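Local atomic coordinates of spore coat polysaccharide biosynthesis protein SpsE (Bacillus subtilis, PDB entry 1VLI), a protein that probably acts as an N-acylneuraminate-9-phosphate synthase of the NeuB family, serving the biosynthesis of spore coat polysaccharide. Residues 19-24 with 57-62; 37-42 with 96-101; 45-50 with 107-112; 51-56 with 247-252. All blocks are in the same frame, centred on the assembly; numbering follows the deposited sequence.

Interaction 1. Residues 19-24 with 57-62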
loop_
_atom_site.group_PDB
_atom_site.type_symbol
_atom_site.label_atom_id
_atom_site.label_comp_id
_atom_site.label_asym_id
_atom_site.label_seq_id
_atom_site.Cartn_x
_atom_site.Cartn_y
_atom_site.Cartn_z
ATOM N N ALA A 19 14.781 4.973 7.861
ATOM C CA ALA A 19 15.451 6.181 8.419
ATOM C C ALA A 19 16.453 5.730 9.483
ATOM O O ALA A 19 17.346 4.924 9.193
ATOM C CB ALA A 19 14.427 7.192 8.996
ATOM N N ASN A 20 16.247 6.173 10.718
ATOM C CA ASN A 20 17.154 5.879 11.823
ATOM C C ASN A 20 16.668 4.754 12.762
ATOM O O ASN A 20 17.152 4.642 13.900
ATOM C CB ASN A 20 17.403 7.175 12.623
ATOM C CG ASN A 20 16.146 7.654 13.379
ATOM O OD1 ASN A 20 15.026 7.547 12.878
ATOM N ND2 ASN A 20 16.338 8.168 14.599
ATOM N N LYS A 21 15.756 3.904 12.269
ATOM C CA LYS A 21 14.978 2.986 13.110
ATOM C C LYS A 21 14.891 1.573 12.574
ATOM O O LYS A 21 14.598 1.366 11.403
ATOM C CB LYS A 21 13.553 3.517 13.261
ATOM C CG LYS A 21 13.292 3.998 14.635
ATOM C CD LYS A 21 12.213 5.046 14.672
ATOM C CE LYS A 21 12.360 5.860 15.952
ATOM N NZ LYS A 21 11.046 6.326 16.460
ATOM N N THR A 22 15.093 0.600 13.441
ATOM C CA THR A 22 15.017 -0.802 13.035
ATOM C C THR A 22 13.593 -1.328 12.976
ATOM O O THR A 22 12.712 -0.960 13.789
ATOM C CB THR A 22 15.852 -1.654 13.958
ATOM O OG1 THR A 22 17.079 -0.968 14.189
ATOM C CG2 THR A 22 16.286 -2.964 13.256
ATOM N N VAL A 23 13.391 -2.212 12.010
ATOM C CA VAL A 23 12.105 -2.835 11.753
ATOM C C VAL A 23 12.379 -4.324 11.626
ATOM O O VAL A 23 13.237 -4.722 10.844
ATOM C CB VAL A 23 11.519 -2.238 10.452
ATOM C CG1 VAL A 23 10.131 -2.742 10.156
ATOM C CG2 VAL A 23 11.512 -0.688 10.540
ATOM N N GLY A 24 11.679 -5.150 12.399
ATOM C CA GLY A 24 11.874 -6.598 12.317
ATOM C C GLY A 24 12.447 -7.225 13.563
ATOM O O GLY A 24 12.281 -6.676 14.656
ATOM N N GLY A 57 3.071 9.043 20.026
ATOM C CA GLY A 57 4.263 8.180 20.021
ATOM C C GLY A 57 4.308 7.187 18.845
ATOM O O GLY A 57 4.898 6.108 18.948
ATOM N N ALA A 58 3.673 7.542 17.735
ATOM C CA ALA A 58 3.825 6.827 16.482
ATOM C C ALA A 58 5.224 7.034 15.886
ATOM O O ALA A 58 5.916 8.009 16.213
ATOM C CB ALA A 58 2.755 7.262 15.524
ATOM N N ASP A 59 5.635 6.120 15.016
ATOM C CA ASP A 59 6.957 6.170 14.400
ATOM C C ASP A 59 6.944 6.946 13.112
ATOM O O ASP A 59 7.945 7.553 12.716
ATOM C CB ASP A 59 7.430 4.750 14.094
ATOM C CG ASP A 59 7.828 4.021 15.335
ATOM O OD1 ASP A 59 8.776 4.521 15.995
ATOM O OD2 ASP A 59 7.239 2.981 15.757
ATOM N N ALA A 60 5.805 6.890 12.439
ATOM C CA ALA A 60 5.685 7.359 11.071
ATOM C C ALA A 60 4.332 8.007 10.953
ATOM O O ALA A 60 3.402 7.658 11.701
ATOM C CB ALA A 60 5.784 6.166 10.077
ATOM N N VAL A 61 4.217 8.936 10.010
ATOM C CA VAL A 61 2.933 9.530 9.692
ATOM C C VAL A 61 2.821 9.457 8.198
ATOM O O VAL A 61 3.777 9.771 7.473
ATOM C CB VAL A 61 2.809 10.995 10.199
ATOM C CG1 VAL A 61 3.841 11.882 9.508
ATOM C CG2 VAL A 61 1.368 11.536 9.991
ATOM N N LYS A 62 1.665 8.997 7.728
ATOM C CA LYS A 62 1.485 8.735 6.319
ATOM C C LYS A 62 0.387 9.606 5.688
ATOM O O LYS A 62 -0.756 9.618 6.193
ATOM C CB LYS A 62 1.188 7.256 6.125
ATOM C CG LYS A 62 0.633 6.984 4.744
ATOM C CD LYS A 62 1.354 5.883 4.088
ATOM C CE LYS A 62 0.624 4.548 4.382
ATOM N NZ LYS A 62 -0.721 4.511 3.757
HETATM O O HOH W 1 10.485 8.349 14.094
#
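Lys21 and Asp59 form a single salt bridge between the N-terminal beta hairpin and the start of an inner strand of the barrel. Lys21 opens strand 21-24, which pairs antiparallel with strand 15-18. Asp59 lies just before strand 60-63, so the bridge sits at the N-terminal end of the barrel strands. The backbones stay well apart, with the CA atoms of Lys21 and Asp59 8.7 Å from each other, and the long lysine chain spans the gap. Its NZ stands 2.9 Å from OD1 of Asp59 and meets that oxygen nearly head-on to its C-O bond. The lysine chain runs almost extended and bends at its last torsion (chi4 -148°), which brings the ammonium group to the carboxylate. A water adds a second link: it accepts from Lys21 NZ at 3.2 Å and donates to Asp59 O at 3.0 Å. The other carboxylate oxygen, OD2, is held by a salt bridge from Arg277 and a hydrogen bond from the backbone N of Ile31. With a methionine in place of Lys21, OD1 would probably lose its charged mate, and the hairpin would be tied less firmly to this end of the barrel. The carboxylate of the buried Asp59 is thus held through both oxygens. Two positive side chains and a backbone N-H next to it would be expected to favour its ionised form, while the water draws the main chain into the same polar link.

Interaction 2. Residues 37-42 with 96-101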
loop_
_atom_site.group_PDB
_atom_site.type_symbol
_atom_site.label_atom_id
_atom_site.label_comp_id
_atom_site.label_asym_id
_atom_site.label_seq_id
_atom_site.Cartn_x
_atom_site.Cartn_y
_atom_site.Cartn_z
ATOM N N ILE A 37 -6.222 11.769 3.748
ATOM C CA ILE A 37 -6.591 13.113 3.293
ATOM C C ILE A 37 -7.307 13.915 4.383
ATOM O O ILE A 37 -7.877 14.960 4.108
ATOM C CB ILE A 37 -7.440 13.081 1.985
ATOM C CG1 ILE A 37 -8.797 12.398 2.183
ATOM C CG2 ILE A 37 -6.667 12.466 0.838
ATOM C CD1 ILE A 37 -9.763 12.628 0.978
ATOM N N ASN A 38 -7.232 13.435 5.621
ATOM C CA ASN A 38 -7.944 14.029 6.750
ATOM C C ASN A 38 -7.489 15.440 7.184
ATOM O O ASN A 38 -7.936 15.948 8.215
ATOM C CB ASN A 38 -7.929 13.081 7.958
ATOM C CG ASN A 38 -8.782 11.817 7.746
ATOM O OD1 ASN A 38 -9.557 11.715 6.795
ATOM N ND2 ASN A 38 -8.642 10.856 8.657
ATOM N N HIS A 39 -6.621 16.068 6.399
ATOM C CA HIS A 39 -6.251 17.485 6.598
ATOM C C HIS A 39 -7.276 18.456 5.980
ATOM O O HIS A 39 -7.177 19.669 6.151
ATOM C CB HIS A 39 -4.879 17.745 5.977
ATOM C CG HIS A 39 -4.754 17.247 4.569
ATOM N ND1 HIS A 39 -5.399 17.844 3.509
ATOM C CD2 HIS A 39 -4.052 16.215 4.044
ATOM C CE1 HIS A 39 -5.098 17.210 2.390
ATOM N NE2 HIS A 39 -4.283 16.215 2.686
ATOM N N ASP A 40 -8.217 17.893 5.225
ATOM C CA ASP A 40 -9.312 18.596 4.573
ATOM C C ASP A 40 -8.863 19.781 3.698
ATOM O O ASP A 40 -9.585 20.757 3.576
ATOM C CB ASP A 40 -10.345 19.035 5.621
ATOM C CG ASP A 40 -11.115 17.857 6.251
ATOM O OD1 ASP A 40 -11.236 16.769 5.614
ATOM O OD2 ASP A 40 -11.660 17.951 7.383
ATOM N N GLY A 41 -7.673 19.691 3.105
ATOM C CA GLY A 41 -7.073 20.774 2.312
ATOM C C GLY A 41 -6.587 21.984 3.094
ATOM O O GLY A 41 -6.361 23.049 2.532
ATOM N N LYS A 42 -6.424 21.830 4.396
ATOM C CA LYS A 42 -5.941 22.905 5.242
ATOM C C LYS A 42 -4.579 22.516 5.805
ATOM O O LYS A 42 -4.468 21.526 6.571
ATOM C CB LYS A 42 -6.939 23.164 6.368
ATOM C CG LYS A 42 -8.339 23.482 5.876
ATOM C CD LYS A 42 -9.099 24.339 6.882
ATOM C CE LYS A 42 -10.023 23.514 7.764
ATOM N NZ LYS A 42 -11.055 22.838 6.928
HETATM N N MSE A 96 -1.892 15.818 -8.098
HETATM C CA MSE A 96 -1.478 15.517 -6.757
HETATM C C MSE A 96 -2.540 15.829 -5.746
HETATM O O MSE A 96 -3.372 16.665 -5.999
HETATM C CB MSE A 96 -0.243 16.301 -6.469
HETATM C CG MSE A 96 0.956 15.558 -6.955
HETATM SE SE MSE A 96 2.472 16.652 -6.715
HETATM C CE MSE A 96 2.389 16.845 -4.612
ATOM N N GLU A 97 -2.531 15.145 -4.603
ATOM C CA GLU A 97 -3.562 15.359 -3.605
ATOM C C GLU A 97 -3.394 16.640 -2.833
ATOM O O GLU A 97 -4.370 17.339 -2.646
ATOM C CB GLU A 97 -3.714 14.184 -2.627
ATOM C CG GLU A 97 -4.894 13.276 -2.962
ATOM C CD GLU A 97 -6.243 13.918 -2.675
ATOM O OE1 GLU A 97 -6.318 14.743 -1.736
ATOM O OE2 GLU A 97 -7.230 13.595 -3.387
HETATM N N MSE A 98 -2.189 16.933 -2.346
HETATM C CA MSE A 98 -1.957 18.168 -1.592
HETATM C C MSE A 98 -1.192 19.152 -2.465
HETATM O O MSE A 98 -0.447 18.718 -3.348
HETATM C CB MSE A 98 -1.140 17.888 -0.345
HETATM C CG MSE A 98 -1.736 16.868 0.593
HETATM SE SE MSE A 98 -0.435 16.338 1.984
HETATM C CE MSE A 98 0.774 15.184 0.826
ATOM N N PRO A 99 -1.355 20.460 -2.239
ATOM C CA PRO A 99 -0.571 21.465 -2.987
ATOM C C PRO A 99 0.945 21.242 -2.861
ATOM O O PRO A 99 1.452 21.033 -1.763
ATOM C CB PRO A 99 -0.971 22.788 -2.330
ATOM C CG PRO A 99 -2.332 22.519 -1.791
ATOM C CD PRO A 99 -2.276 21.096 -1.274
ATOM N N ALA A 100 1.643 21.276 -3.992
ATOM C CA ALA A 100 3.081 21.075 -4.033
ATOM C C ALA A 100 3.867 21.963 -3.055
ATOM O O ALA A 100 4.940 21.559 -2.577
ATOM C CB ALA A 100 3.583 21.260 -5.448
ATOM N N GLU A 101 3.337 23.144 -2.733
ATOM C CA GLU A 101 4.045 24.033 -1.811
ATOM C C GLU A 101 3.965 23.597 -0.362
ATOM O O GLU A 101 4.632 24.192 0.501
ATOM C CB GLU A 101 3.646 25.509 -1.967
ATOM C CG GLU A 101 2.194 25.865 -1.665
ATOM C CD GLU A 101 1.252 25.778 -2.874
ATOM O OE1 GLU A 101 1.628 25.237 -3.963
ATOM O OE2 GLU A 101 0.101 26.260 -2.713
#
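The CA atoms of Ile37 and Glu97, 7.9 Å apart, are the nearest across two irregular segments, of which 37-42 is folded into two successive beta turns. The first is type I, from Ile37 to Asp40, and the second is type I', from His39 to Lys42. Both segments lie in connections leading from barrel strands to helices, at the end that carries the zinc. Two side-chain pairs bridge the gap. The CG2 methyl of Ile37 touches the Glu97 carboxylate, 3.5 Å from OE1. Deeper in, the His39 ring meets Met98, which is present as selenomethionine. CG of Met98 lies 3.4 Å from NE2 of His39. Its SE sits 4.6 Å from the ring centroid, 46° off the ring normal, in an oblique selenium-aromatic contact. The ring is held from its own segment. Gly41 N donates to ND1 at 3.0 Å, almost in the ring plane, and Ile37 O stands over the centre of one face. In His39, chi1 of 50° folds the ring back over its own turn, and chi2 of 71° points ND1 at Gly41. Trp102 adds an edge-to-face ring contact. Replacing His39 by an alanine is likely to open a gap beside Met98 and deprive Gly41 N of its acceptor. The link between the segments is one of van der Waals and selenium-aromatic contact, while the histidine's ND1 is spent on bracing its own turn.

Interaction 3. Residues 45-50 with 107-112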
loop_
_atom_site.group_PDB
_atom_site.type_symbol
_atom_site.label_atom_id
_atom_site.label_comp_id
_atom_site.label_asym_id
_atom_site.label_seq_id
_atom_site.Cartn_x
_atom_site.Cartn_y
_atom_site.Cartn_z
ATOM N N GLN A 45 -4.102 22.091 9.484
ATOM C CA GLN A 45 -4.727 20.846 9.926
ATOM C C GLN A 45 -3.810 19.670 9.626
ATOM O O GLN A 45 -3.803 18.682 10.372
ATOM C CB GLN A 45 -6.102 20.641 9.279
ATOM C CG GLN A 45 -7.007 19.630 10.026
ATOM C CD GLN A 45 -8.444 19.630 9.515
ATOM O OE1 GLN A 45 -9.117 20.653 9.536
ATOM N NE2 GLN A 45 -8.909 18.488 9.057
ATOM N N ALA A 46 -3.045 19.769 8.531
ATOM C CA ALA A 46 -1.990 18.785 8.250
ATOM C C ALA A 46 -0.912 18.788 9.355
ATOM O O ALA A 46 -0.532 17.713 9.839
ATOM C CB ALA A 46 -1.381 18.998 6.882
ATOM N N PHE A 47 -0.458 19.976 9.774
ATOM C CA PHE A 47 0.490 20.117 10.900
ATOM C C PHE A 47 -0.091 19.562 12.188
ATOM O O PHE A 47 0.650 18.979 12.998
ATOM C CB PHE A 47 0.921 21.583 11.157
ATOM C CG PHE A 47 1.769 22.191 10.052
ATOM C CD1 PHE A 47 2.728 21.441 9.377
ATOM C CD2 PHE A 47 1.634 23.539 9.719
ATOM C CE1 PHE A 47 3.505 22.002 8.373
ATOM C CE2 PHE A 47 2.415 24.115 8.701
ATOM C CZ PHE A 47 3.353 23.346 8.032
ATOM N N ALA A 48 -1.401 19.744 12.390
ATOM C CA ALA A 48 -2.048 19.238 13.607
ATOM C C ALA A 48 -2.108 17.689 13.617
ATOM O O ALA A 48 -1.964 17.056 14.672
ATOM C CB ALA A 48 -3.429 19.851 13.778
ATOM N N LEU A 49 -2.286 17.087 12.446
ATOM C CA LEU A 49 -2.284 15.615 12.344
ATOM C C LEU A 49 -0.906 15.076 12.701
ATOM O O LEU A 49 -0.780 14.238 13.575
ATOM C CB LEU A 49 -2.743 15.161 10.968
ATOM C CG LEU A 49 -4.257 15.248 10.748
ATOM C CD1 LEU A 49 -4.545 15.416 9.262
ATOM C CD2 LEU A 49 -4.991 14.021 11.321
ATOM N N ILE A 50 0.123 15.627 12.067
ATOM C CA ILE A 50 1.516 15.427 12.485
ATOM C C ILE A 50 1.681 15.515 13.987
ATOM O O ILE A 50 2.230 14.586 14.564
ATOM C CB ILE A 50 2.485 16.402 11.725
ATOM C CG1 ILE A 50 2.374 16.114 10.219
ATOM C CG2 ILE A 50 3.934 16.215 12.178
ATOM C CD1 ILE A 50 3.367 16.783 9.332
ATOM N N LEU A 107 7.575 17.986 5.402
ATOM C CA LEU A 107 8.768 17.168 5.633
ATOM C C LEU A 107 9.635 17.762 6.725
ATOM O O LEU A 107 10.043 17.072 7.658
ATOM C CB LEU A 107 9.537 16.952 4.317
ATOM C CG LEU A 107 9.159 15.674 3.526
ATOM C CD1 LEU A 107 7.649 15.369 3.484
ATOM C CD2 LEU A 107 9.749 15.704 2.126
ATOM N N ASP A 108 9.888 19.066 6.631
ATOM C CA ASP A 108 10.522 19.778 7.713
ATOM C C ASP A 108 9.822 19.590 9.056
ATOM O O ASP A 108 10.468 19.370 10.071
ATOM C CB ASP A 108 10.570 21.251 7.375
ATOM C CG ASP A 108 11.960 21.715 7.054
ATOM O OD1 ASP A 108 12.860 21.486 7.906
ATOM O OD2 ASP A 108 12.232 22.334 5.998
ATOM N N TYR A 109 8.505 19.700 9.075
ATOM C CA TYR A 109 7.787 19.635 10.329
ATOM C C TYR A 109 7.785 18.223 10.919
ATOM O O TYR A 109 7.788 18.052 12.140
ATOM C CB TYR A 109 6.368 20.152 10.155
ATOM C CG TYR A 109 5.681 20.432 11.464
ATOM C CD1 TYR A 109 6.191 21.385 12.341
ATOM C CD2 TYR A 109 4.528 19.738 11.836
ATOM C CE1 TYR A 109 5.577 21.653 13.559
ATOM C CE2 TYR A 109 3.895 20.005 13.044
ATOM C CZ TYR A 109 4.430 20.974 13.901
ATOM O OH TYR A 109 3.840 21.246 15.110
ATOM N N CYS A 110 7.762 17.218 10.042
ATOM C CA CYS A 110 7.938 15.841 10.454
ATOM C C CYS A 110 9.314 15.640 11.069
ATOM O O CYS A 110 9.435 15.030 12.126
ATOM C CB CYS A 110 7.790 14.913 9.255
ATOM S SG CYS A 110 6.092 14.667 8.731
ATOM N N ARG A 111 10.345 16.165 10.406
ATOM C CA ARG A 111 11.730 16.002 10.858
ATOM C C ARG A 111 11.918 16.608 12.222
ATOM O O ARG A 111 12.626 16.048 13.058
ATOM C CB ARG A 111 12.738 16.601 9.869
ATOM C CG ARG A 111 14.160 16.020 9.972
ATOM C CD ARG A 111 14.787 15.683 8.612
ATOM N N GLU A 112 11.260 17.723 12.477
ATOM C CA GLU A 112 11.414 18.308 13.785
ATOM C C GLU A 112 10.515 17.710 14.879
ATOM O O GLU A 112 10.849 17.820 16.053
ATOM C CB GLU A 112 11.359 19.824 13.724
ATOM C CG GLU A 112 10.035 20.443 14.106
ATOM C CD GLU A 112 10.190 21.928 14.370
ATOM O OE1 GLU A 112 10.821 22.283 15.396
ATOM O OE2 GLU A 112 9.703 22.731 13.536
#
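Tyr109 reaches across from helix 103-112 and lies against Phe47 and Ile50 of helix 43-56. Its CG is placed opposite the backbone N (chi1 -166°), which carries the ring into the space between the helices. The two aromatic rings are tilted against each other, with planes at 59° and centroids 4.9 Å apart. CG of Phe47 sits over one face of the tyrosine ring, and the closest ring atoms are CD1 of Phe47 and CD2 of Tyr109, at 3.5 Å. The ring atom CE2 of Tyr109 also touches the backbone O of Phe47. Ile50 approaches the same ring obliquely with CG2, 3.6 Å from CD2 of Tyr109. Its longer branch stays near the ring and ends with CD1 3.5 Å from SG of Cys110, on the buried side near Val61 and Phe117. The polar end of Tyr109 passes beyond this apolar patch, and its OH is hydrogen-bonded to Asp51, one residue past Ile50. The segments run nearly parallel, at 24° with axes 10.4 Å apart. Helix 43-56 follows strand 30-36; helix 103-112 comes after strand 60-63, with short helix 89-92 between. Such side-by-side helices belong to the outer layer of a TIM barrel.

Interaction 4. Residues 51-56 with 247-252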
loop_
_atom_site.group_PDB
_atom_site.type_symbol
_atom_site.label_atom_id
_atom_site.label_comp_id
_atom_site.label_asym_id
_atom_site.label_seq_id
_atom_site.Cartn_x
_atom_site.Cartn_y
_atom_site.Cartn_z
ATOM N N ASP A 51 1.176 16.584 14.623
ATOM C CA ASP A 51 1.243 16.746 16.094
ATOM C C ASP A 51 0.639 15.578 16.825
ATOM O O ASP A 51 1.237 15.051 17.766
ATOM C CB ASP A 51 0.487 17.990 16.580
ATOM C CG ASP A 51 1.215 19.302 16.275
ATOM O OD1 ASP A 51 2.465 19.356 16.340
ATOM O OD2 ASP A 51 0.595 20.350 15.991
ATOM N N ALA A 52 -0.570 15.206 16.415
ATOM C CA ALA A 52 -1.317 14.124 17.058
ATOM C C ALA A 52 -0.562 12.790 16.996
ATOM O O ALA A 52 -0.491 12.064 17.994
ATOM C CB ALA A 52 -2.693 13.991 16.429
ATOM N N ALA A 53 0.015 12.502 15.828
ATOM C CA ALA A 53 0.835 11.311 15.608
ATOM C C ALA A 53 2.053 11.280 16.529
ATOM O O ALA A 53 2.357 10.243 17.131
ATOM C CB ALA A 53 1.280 11.248 14.162
ATOM N N ALA A 54 2.747 12.418 16.604
ATOM C CA ALA A 54 3.904 12.599 17.456
ATOM C C ALA A 54 3.559 12.434 18.920
ATOM O O ALA A 54 4.250 11.709 19.635
ATOM C CB ALA A 54 4.533 14.023 17.213
ATOM N N GLU A 55 2.520 13.136 19.384
ATOM C CA GLU A 55 2.126 13.119 20.809
ATOM C C GLU A 55 1.697 11.693 21.182
ATOM O O GLU A 55 1.958 11.218 22.295
ATOM C CB GLU A 55 0.998 14.126 21.098
ATOM C CG GLU A 55 1.420 15.599 21.045
ATOM C CD GLU A 55 0.309 16.564 20.575
ATOM O OE1 GLU A 55 -0.884 16.145 20.550
ATOM O OE2 GLU A 55 0.627 17.746 20.220
ATOM N N ALA A 56 1.059 11.007 20.235
ATOM C CA ALA A 56 0.701 9.597 20.420
ATOM C C ALA A 56 1.897 8.618 20.503
ATOM O O ALA A 56 1.741 7.486 20.976
ATOM C CB ALA A 56 -0.261 9.167 19.343
ATOM N N LYS A 247 -2.651 2.248 11.249
ATOM C CA LYS A 247 -4.028 2.609 11.614
ATOM C C LYS A 247 -4.333 4.027 11.153
ATOM O O LYS A 247 -3.458 4.909 11.264
ATOM C CB LYS A 247 -4.208 2.522 13.135
ATOM C CG LYS A 247 -5.655 2.519 13.650
ATOM C CD LYS A 247 -6.227 1.130 13.791
ATOM C CE LYS A 247 -7.401 1.116 14.770
ATOM N NZ LYS A 247 -8.077 -0.220 14.771
ATOM N N HIS A 248 -5.551 4.243 10.634
ATOM C CA HIS A 248 -6.015 5.595 10.279
ATOM C C HIS A 248 -6.276 6.404 11.547
ATOM O O HIS A 248 -6.757 5.858 12.563
ATOM C CB HIS A 248 -7.301 5.574 9.468
ATOM C CG HIS A 248 -7.161 4.931 8.125
ATOM N ND1 HIS A 248 -7.355 5.622 6.951
ATOM C CD2 HIS A 248 -6.859 3.657 7.768
ATOM C CE1 HIS A 248 -7.174 4.805 5.927
ATOM N NE2 HIS A 248 -6.873 3.606 6.394
ATOM N N PHE A 249 -5.936 7.695 11.482
ATOM C CA PHE A 249 -6.303 8.622 12.527
ATOM C C PHE A 249 -6.775 9.951 11.947
ATOM O O PHE A 249 -6.490 10.286 10.799
ATOM C CB PHE A 249 -5.151 8.833 13.511
ATOM C CG PHE A 249 -4.114 9.827 13.055
ATOM C CD1 PHE A 249 -3.233 9.505 12.033
ATOM C CD2 PHE A 249 -4.003 11.070 13.679
ATOM C CE1 PHE A 249 -2.264 10.393 11.619
ATOM C CE2 PHE A 249 -3.028 11.992 13.281
ATOM C CZ PHE A 249 -2.158 11.664 12.246
ATOM N N THR A 250 -7.528 10.686 12.749
ATOM C CA THR A 250 -8.018 11.990 12.357
ATOM C C THR A 250 -7.822 12.912 13.539
ATOM O O THR A 250 -7.364 12.477 14.587
ATOM C CB THR A 250 -9.497 11.925 11.935
ATOM O OG1 THR A 250 -9.968 13.250 11.652
ATOM C CG2 THR A 250 -10.387 11.459 13.113
ATOM N N ILE A 251 -8.168 14.179 13.364
ATOM C CA ILE A 251 -8.026 15.172 14.416
ATOM C C ILE A 251 -9.343 15.282 15.180
ATOM O O ILE A 251 -9.373 15.722 16.337
ATOM C CB ILE A 251 -7.523 16.544 13.800
ATOM C CG1 ILE A 251 -6.604 17.278 14.769
ATOM C CG2 ILE A 251 -8.655 17.454 13.254
ATOM C CD1 ILE A 251 -5.216 16.693 14.830
ATOM N N ASP A 252 -10.423 14.843 14.527
ATOM C CA ASP A 252 -11.791 14.932 15.057
ATOM C C ASP A 252 -12.726 14.013 14.263
ATOM O O ASP A 252 -12.967 14.244 13.078
ATOM C CB ASP A 252 -12.281 16.393 14.995
ATOM C CG ASP A 252 -13.761 16.547 15.296
ATOM O OD1 ASP A 252 -14.386 15.622 15.859
ATOM O OD2 ASP A 252 -14.387 17.584 15.008
#
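Phe249 makes the tight part of this contact, with its ring end set against two small residues of helix 43-56. CE2 of Phe249 lies 3.7 Å from CB of Ala52, and its CZ is 4.0 Å from CB of Ala53. Both methyls come at the ring obliquely. CG of Phe249 sits between its backbone N and carbonyl carbon (chi1 82°), a torsion that directs the ring at the helix. The alanines are short enough to let the ring close in on the helix, and CE2 also comes within 4.0 Å of the backbone N of Ala53. Leu49, Ala33, Ala35 and Leu269 also touch the Phe249 side chain, and the residue is buried. The outer part is looser. Ile251, which is partly exposed, touches only Ala52 in segment 51-56, with CD1 4.0 Å from its CB. Its CB is not aimed straight at the helix, but the far end of the chain comes nearer and also reaches Ala48. Beyond it the segment leaves the helix, and a weak hydrogen bond runs from Asp252 N to Thr250 OG1 (3.3 Å). Just before Phe249, the strand residue His248 binds the zinc ion together with His226. A single short segment thus joins the metal site to the helix layer. Strand 244-248 pairs parallel with strand 30-36. Helix 43-56 packs on strand 30-36 through Ala53 and on the residues that follow strand 244-248. This is the meeting of the first and last strands that closes a TIM barrel.

In the fold
The four contacts surround the first strand-helix unit of the barrel. Segments 19-24, 37-42, 45-50 and 51-56 come first, then 57-62, 96-101, 107-112 and 247-252, so the contacts cross one another in sequence. Interactions 3 and 4 use adjacent parts of helix 43-56; their centres are 11 Å apart, and the Tyr109-Asp51 hydrogen bond joins them. Interaction 1 lies about 15 Å from each, centre to centre, at the N-terminal end of the strands. Its Val61 packs on Cys110 and Phe249. Interaction 2 lies at the other end, its centre about 23 Å from that of interaction 1, and bonds through Asn38 to Gln45 and Phe249. Together they tie hairpin, helix layer and zinc-bearing end into one barrel wall.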